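Local coordinates for protein KLLA0F12672p (Kluyveromyces lactis, PDB 4M3O) that probably removes phosphate from the C-terminal repeats of RNA polymerase II during transcription, this chain being its zinc-binding N-terminal domain, at residues 36-41 with 62-67; 50-55 with 121-126. All blocks are in the same frame, centred on the assembly; numbering follows the deposited sequence.

Contact 1: 36-41 with 62-67; sequences DLLITK and ADLVQE
Leu38 and Leu64 make the apolar half of this contact, meeting by one methyl each: CD1 of Leu38 lies 4.0 Å from CD1 of Leu64, and the two side chains meet at a slant. Leu64 reaches across because its CG stands anti to the backbone N (chi1 -174°), which carries the branched end nearer to residues 36-41. Leucine suits both places: both residues are buried, and Leu64 also packs on Pro77 in the loop between zinc ligands Cys74 and Cys79.

Nearer the surface, aliphatic carbons of a charged residue meet an isoleucine methyl. CG2 of Ile39 rests 4.0 Å from CB of Glu67, with CG of Glu67 slightly farther off, at 4.2 Å from the same methyl. Glutamate fits this exposed edge since its methylene groups can lie against isoleucine while the chain, bent at chi2 (56°), ends in a charged carboxylate.

A polar tie is supplied by the next residue of the second helix, Arg68, whose NH1 is hydrogen-bonded to the carbonyl O of Leu38, close to the C-terminal end of the first helix. The whole is helix-to-helix packing between 24-40 and 58-70, the latter leading into the zinc-finger part of the Rtr1/RPAP2 fold.

Contact 2: 50-55 with 121-126; sequences KYISRF and QFYQFQ
Ser53 and Tyr123 mark the closest backbone approach, their CA atoms 8.7 Å apart, a separation bridged largely by one long aromatic side chain. The segment 50-55 lies at the end of the short helix 46-52, and 121-126 at the end of helix 114-125. Within the former, Ser53 OG donates to the carbonyl O of Lys50 at 2.8 Å, folding the small side chain back onto its own backbone.

Tyr123 spans the gap. A chi1 of -176° places its ring beside the carbonyl carbon, on the far side of CB from N, and carries it across, so that the hydroxyl end meets two adjacent residues: OH is 3.5 Å from CB of Ile52 and 3.6 Å from CB of Ser53. The nearest approach is that of Tyr123 OH to the backbone N of Ser53, at 3.4 Å, but the angle is too poor for a hydrogen bond. Ser53 CB approaches the ring obliquely, and the Ile52 side chain runs roughly perpendicular to the tyrosine. Tyrosine suits this buried place because its hydroxyl is hydrogen-bonded to Met49 O, while serine is small enough to admit the ring end.

Around this pair, Tyr61 of helix 58-70 meets the Tyr123 ring with planes at about 60°, and Leu151 touches Tyr123 from a loop. Ile52 in turn packs on Ile8, joining the contact to helix 5-13.

The centres of contact 1 and contact 2 are 14 Å apart, and both lie about 7 Å from the centre of the chain. Along the sequence their segments alternate, 36-41, 50-55, 62-67 and 121-126, so the two contacts cross along the chain. Helices 24-40, 46-52, 58-70 and 114-125 each supply one segment. The contacts touch directly: CD1 of Leu38 is 4.2 Å from CG2 of Ile52, and CB of Ala62 is 3.9 Å from NE2 of Gln124. Helix 58-70 precedes ligands Cys74 and Cys79, and contact 1 sets it against helix 24-40; contact 2 ties helix 114-125, which carries ligand His116, to helix 46-52.

Contact 1: 36-41 with 62-67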
loop_
_atom_site.group_PDB
_atom_site.type_symbol
_atom_site.label_atom_id
_atom_site.label_comp_id
_atom_site.label_asym_id
_atom_site.label_seq_id
_atom_site.Cartn_x
_atom_site.Cartn_y
_atom_site.Cartn_z
ATOM N N ASP A 36 -2.972 8.403 1.008
ATOM C CA ASP A 36 -4.226 8.973 1.503
ATOM C C ASP A 36 -5.443 8.093 1.187
ATOM O O ASP A 36 -6.334 7.914 2.047
ATOM C CB ASP A 36 -4.467 10.362 0.895
ATOM C CG ASP A 36 -4.071 11.509 1.833
ATOM O OD1 ASP A 36 -3.315 12.406 1.386
ATOM O OD2 ASP A 36 -4.542 11.544 3.004
ATOM N N LEU A 37 -5.510 7.580 -0.048
ATOM C CA LEU A 37 -6.619 6.717 -0.444
ATOM C C LEU A 37 -6.574 5.447 0.369
ATOM O O LEU A 37 -7.616 4.947 0.820
ATOM C CB LEU A 37 -6.528 6.342 -1.929
ATOM C CG LEU A 37 -7.749 5.555 -2.436
ATOM C CD1 LEU A 37 -9.027 6.370 -2.240
ATOM C CD2 LEU A 37 -7.568 5.196 -3.910
ATOM N N LEU A 38 -5.366 4.933 0.618
ATOM C CA LEU A 38 -5.294 3.617 1.322
ATOM C C LEU A 38 -5.409 3.692 2.851
ATOM O O LEU A 38 -5.345 2.675 3.530
ATOM C CB LEU A 38 -4.016 2.884 0.916
ATOM C CG LEU A 38 -3.943 2.632 -0.608
ATOM C CD1 LEU A 38 -2.646 2.007 -1.040
ATOM C CD2 LEU A 38 -5.133 1.803 -1.053
ATOM N N ILE A 39 -5.569 4.889 3.393
ATOM C CA ILE A 39 -5.931 5.034 4.819
ATOM C C ILE A 39 -7.413 5.358 5.056
ATOM O O ILE A 39 -7.934 5.094 6.155
ATOM C CB ILE A 39 -5.053 6.072 5.536
ATOM C CG1 ILE A 39 -5.404 7.470 5.037
ATOM C CG2 ILE A 39 -3.595 5.697 5.324
ATOM C CD1 ILE A 39 -5.742 8.431 6.162
ATOM N N THR A 40 -8.073 5.919 4.032
ATOM C CA THR A 40 -9.501 6.189 4.042
ATOM C C THR A 40 -10.251 4.928 3.702
ATOM O O THR A 40 -11.331 4.723 4.245
ATOM C CB THR A 40 -9.882 7.319 3.066
ATOM O OG1 THR A 40 -9.246 7.116 1.796
ATOM C CG2 THR A 40 -9.381 8.589 3.602
ATOM N N LYS A 41 -9.649 4.069 2.860
ATOM C CA LYS A 41 -10.279 2.833 2.353
ATOM C C LYS A 41 -9.312 1.655 2.426
ATOM O O LYS A 41 -8.087 1.867 2.524
ATOM C CB LYS A 41 -10.653 2.992 0.877
ATOM C CG LYS A 41 -11.675 4.072 0.648
ATOM C CD LYS A 41 -11.900 4.341 -0.826
ATOM C CE LYS A 41 -13.115 5.260 -0.979
ATOM N NZ LYS A 41 -13.617 5.280 -2.375
ATOM N N ALA A 62 5.936 0.484 4.810
ATOM C CA ALA A 62 6.047 0.647 6.288
ATOM C C ALA A 62 5.359 1.908 6.784
ATOM O O ALA A 62 4.685 1.872 7.817
ATOM C CB ALA A 62 7.510 0.668 6.756
ATOM N N ASP A 63 5.492 3.017 6.058
ATOM C CA ASP A 63 4.807 4.223 6.456
ATOM C C ASP A 63 3.280 4.093 6.267
ATOM O O ASP A 63 2.518 4.582 7.114
ATOM C CB ASP A 63 5.317 5.423 5.646
ATOM C CG ASP A 63 6.878 5.629 5.777
ATOM O OD1 ASP A 63 7.513 5.137 6.733
ATOM O OD2 ASP A 63 7.478 6.260 4.885
ATOM N N LEU A 64 2.848 3.444 5.165
ATOM C CA LEU A 64 1.439 3.101 4.982
ATOM C C LEU A 64 0.873 2.416 6.243
ATOM O O LEU A 64 -0.217 2.758 6.749
ATOM C CB LEU A 64 1.272 2.226 3.733
ATOM C CG LEU A 64 -0.132 1.854 3.243
ATOM C CD1 LEU A 64 -0.176 1.109 1.926
ATOM C CD2 LEU A 64 -0.853 0.985 4.228
ATOM N N VAL A 65 1.597 1.424 6.735
ATOM C CA VAL A 65 1.159 0.648 7.857
ATOM C C VAL A 65 1.013 1.585 9.058
ATOM O O VAL A 65 0.084 1.474 9.825
ATOM C CB VAL A 65 2.186 -0.488 8.152
ATOM C CG1 VAL A 65 2.006 -1.104 9.528
ATOM C CG2 VAL A 65 2.119 -1.594 7.090
ATOM N N GLN A 66 1.979 2.467 9.260
ATOM C CA GLN A 66 1.933 3.383 10.419
ATOM C C GLN A 66 0.697 4.305 10.334
ATOM O O GLN A 66 -0.079 4.418 11.245
ATOM C CB GLN A 66 3.177 4.267 10.391
ATOM C CG GLN A 66 3.995 4.181 11.644
ATOM C CD GLN A 66 4.727 2.865 11.769
ATOM O OE1 GLN A 66 4.145 1.813 12.091
ATOM N NE2 GLN A 66 6.037 2.916 11.537
ATOM N N GLU A 67 0.556 4.967 9.209
ATOM C CA GLU A 67 -0.578 5.873 8.982
ATOM C C GLU A 67 -1.907 5.138 9.121
ATOM O O GLU A 67 -2.862 5.683 9.697
ATOM C CB GLU A 67 -0.451 6.496 7.602
ATOM C CG GLU A 67 -0.768 7.943 7.446
ATOM C CD GLU A 67 0.047 8.793 8.354
ATOM O OE1 GLU A 67 -0.577 9.444 9.191
ATOM O OE2 GLU A 67 1.286 8.777 8.232
#

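Contact 2: 50-55 with 121-126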
loop_
_atom_site.group_PDB
_atom_site.type_symbol
_atom_site.label_atom_id
_atom_site.label_comp_id
_atom_site.label_asym_id
_atom_site.label_seq_id
_atom_site.Cartn_x
_atom_site.Cartn_y
_atom_site.Cartn_z
ATOM N N LYS A 50 -1.802 -6.414 -5.848
ATOM C CA LYS A 50 -0.649 -6.664 -6.738
ATOM C C LYS A 50 -0.348 -5.452 -7.628
ATOM O O LYS A 50 0.816 -5.166 -7.902
ATOM C CB LYS A 50 -0.855 -7.840 -7.633
ATOM C CG LYS A 50 -1.034 -9.178 -6.927
ATOM C CD LYS A 50 -1.772 -10.170 -7.875
ATOM C CE LYS A 50 -2.053 -11.503 -7.188
ATOM N NZ LYS A 50 -0.883 -12.426 -7.259
ATOM N N TYR A 51 -1.390 -4.742 -8.032
ATOM C CA TYR A 51 -1.209 -3.513 -8.819
ATOM C C TYR A 51 -0.478 -2.394 -8.016
ATOM O O TYR A 51 0.388 -1.724 -8.531
ATOM C CB TYR A 51 -2.590 -3.032 -9.289
ATOM C CG TYR A 51 -2.616 -1.705 -9.962
ATOM C CD1 TYR A 51 -2.127 -1.552 -11.254
ATOM C CD2 TYR A 51 -3.125 -0.582 -9.306
ATOM C CE1 TYR A 51 -2.129 -0.303 -11.889
ATOM C CE2 TYR A 51 -3.175 0.662 -9.937
ATOM C CZ TYR A 51 -2.675 0.797 -11.227
ATOM O OH TYR A 51 -2.692 2.052 -11.794
ATOM N N ILE A 52 -0.879 -2.197 -6.762
ATOM C CA ILE A 52 -0.280 -1.196 -5.821
ATOM C C ILE A 52 1.230 -1.188 -5.757
ATOM O O ILE A 52 1.843 -0.154 -5.562
ATOM C CB ILE A 52 -0.778 -1.483 -4.379
ATOM C CG1 ILE A 52 -2.248 -1.292 -4.299
ATOM C CG2 ILE A 52 -0.228 -0.519 -3.373
ATOM C CD1 ILE A 52 -2.680 -0.144 -5.128
ATOM N N SER A 53 1.797 -2.392 -5.800
ATOM C CA SER A 53 3.177 -2.616 -5.482
ATOM C C SER A 53 4.041 -1.782 -6.361
ATOM O O SER A 53 5.115 -1.370 -5.937
ATOM C CB SER A 53 3.540 -4.125 -5.560
ATOM O OG SER A 53 3.321 -4.636 -6.896
ATOM N N ARG A 54 3.619 -1.561 -7.620
ATOM C CA ARG A 54 4.428 -0.725 -8.506
ATOM C C ARG A 54 4.617 0.700 -7.980
ATOM O O ARG A 54 5.611 1.356 -8.284
ATOM C CB ARG A 54 3.804 -0.658 -9.893
ATOM C CG ARG A 54 2.611 0.287 -10.005
ATOM C CD ARG A 54 1.990 0.103 -11.416
ATOM N NE ARG A 54 1.554 -1.290 -11.573
ATOM C CZ ARG A 54 1.045 -1.822 -12.685
ATOM N NH1 ARG A 54 0.765 -1.099 -13.755
ATOM N NH2 ARG A 54 0.704 -3.089 -12.663
ATOM N N PHE A 55 3.700 1.178 -7.150
ATOM C CA PHE A 55 3.846 2.516 -6.619
ATOM C C PHE A 55 4.478 2.567 -5.204
ATOM O O PHE A 55 4.436 3.598 -4.614
ATOM C CB PHE A 55 2.485 3.191 -6.563
ATOM C CG PHE A 55 1.824 3.297 -7.909
ATOM C CD1 PHE A 55 0.646 2.608 -8.187
ATOM C CD2 PHE A 55 2.460 3.976 -8.941
ATOM C CE1 PHE A 55 0.082 2.675 -9.448
ATOM C CE2 PHE A 55 1.899 4.076 -10.196
ATOM C CZ PHE A 55 0.719 3.421 -10.457
ATOM N N GLN A 121 4.502 -8.761 6.071
ATOM C CA GLN A 121 5.920 -9.032 5.821
ATOM C C GLN A 121 6.202 -9.706 4.433
ATOM O O GLN A 121 7.099 -9.302 3.685
ATOM C CB GLN A 121 6.384 -10.095 6.836
ATOM C CG GLN A 121 6.518 -9.568 8.238
ATOM C CD GLN A 121 7.191 -10.616 9.124
ATOM O OE1 GLN A 121 6.744 -11.758 9.216
ATOM N NE2 GLN A 121 8.311 -10.252 9.696
ATOM N N PHE A 122 5.384 -10.706 4.117
ATOM C CA PHE A 122 5.488 -11.441 2.868
ATOM C C PHE A 122 5.373 -10.473 1.698
ATOM O O PHE A 122 6.192 -10.501 0.750
ATOM C CB PHE A 122 4.400 -12.512 2.824
ATOM C CG PHE A 122 4.490 -13.471 1.654
ATOM C CD1 PHE A 122 3.825 -13.211 0.466
ATOM C CD2 PHE A 122 5.204 -14.688 1.746
ATOM C CE1 PHE A 122 3.859 -14.132 -0.598
ATOM C CE2 PHE A 122 5.276 -15.585 0.653
ATOM C CZ PHE A 122 4.580 -15.295 -0.505
ATOM N N TYR A 123 4.382 -9.589 1.778
ATOM C CA TYR A 123 4.195 -8.585 0.723
ATOM C C TYR A 123 5.367 -7.599 0.689
ATOM O O TYR A 123 5.865 -7.297 -0.368
ATOM C CB TYR A 123 2.885 -7.855 0.937
ATOM C CG TYR A 123 2.470 -6.857 -0.090
ATOM C CD1 TYR A 123 1.959 -7.264 -1.320
ATOM C CD2 TYR A 123 2.552 -5.490 0.174
ATOM C CE1 TYR A 123 1.569 -6.323 -2.255
ATOM C CE2 TYR A 123 2.132 -4.530 -0.752
ATOM C CZ TYR A 123 1.644 -4.964 -1.980
ATOM O OH TYR A 123 1.200 -4.023 -2.885
ATOM N N GLN A 124 5.782 -7.087 1.851
ATOM C CA GLN A 124 6.823 -6.063 1.925
ATOM C C GLN A 124 8.122 -6.583 1.425
ATOM O O GLN A 124 8.838 -5.873 0.702
ATOM C CB GLN A 124 6.993 -5.523 3.355
ATOM C CG GLN A 124 8.027 -4.437 3.360
ATOM C CD GLN A 124 8.432 -3.994 4.730
ATOM O OE1 GLN A 124 8.721 -4.811 5.553
ATOM N NE2 GLN A 124 8.526 -2.677 4.948
ATOM N N PHE A 125 8.478 -7.807 1.839
ATOM C CA PHE A 125 9.723 -8.419 1.350
ATOM C C PHE A 125 9.843 -8.388 -0.176
ATOM O O PHE A 125 10.955 -8.346 -0.694
ATOM C CB PHE A 125 9.840 -9.880 1.811
ATOM C CG PHE A 125 9.998 -10.042 3.283
ATOM C CD1 PHE A 125 10.624 -9.101 4.033
ATOM C CD2 PHE A 125 9.577 -11.205 3.897
ATOM C CE1 PHE A 125 10.782 -9.266 5.403
ATOM C CE2 PHE A 125 9.731 -11.398 5.244
ATOM C CZ PHE A 125 10.352 -10.430 6.012
ATOM N N GLN A 126 8.733 -8.362 -0.902
ATOM C CA GLN A 126 8.857 -8.408 -2.339
ATOM C C GLN A 126 8.884 -7.016 -2.968
ATOM O O GLN A 126 9.032 -6.893 -4.142
ATOM C CB GLN A 126 7.685 -9.174 -2.953
ATOM C CG GLN A 126 7.606 -10.629 -2.487
ATOM C CD GLN A 126 6.257 -11.189 -2.867
ATOM O OE1 GLN A 126 6.038 -11.487 -4.000
ATOM N NE2 GLN A 126 5.346 -11.317 -1.924
#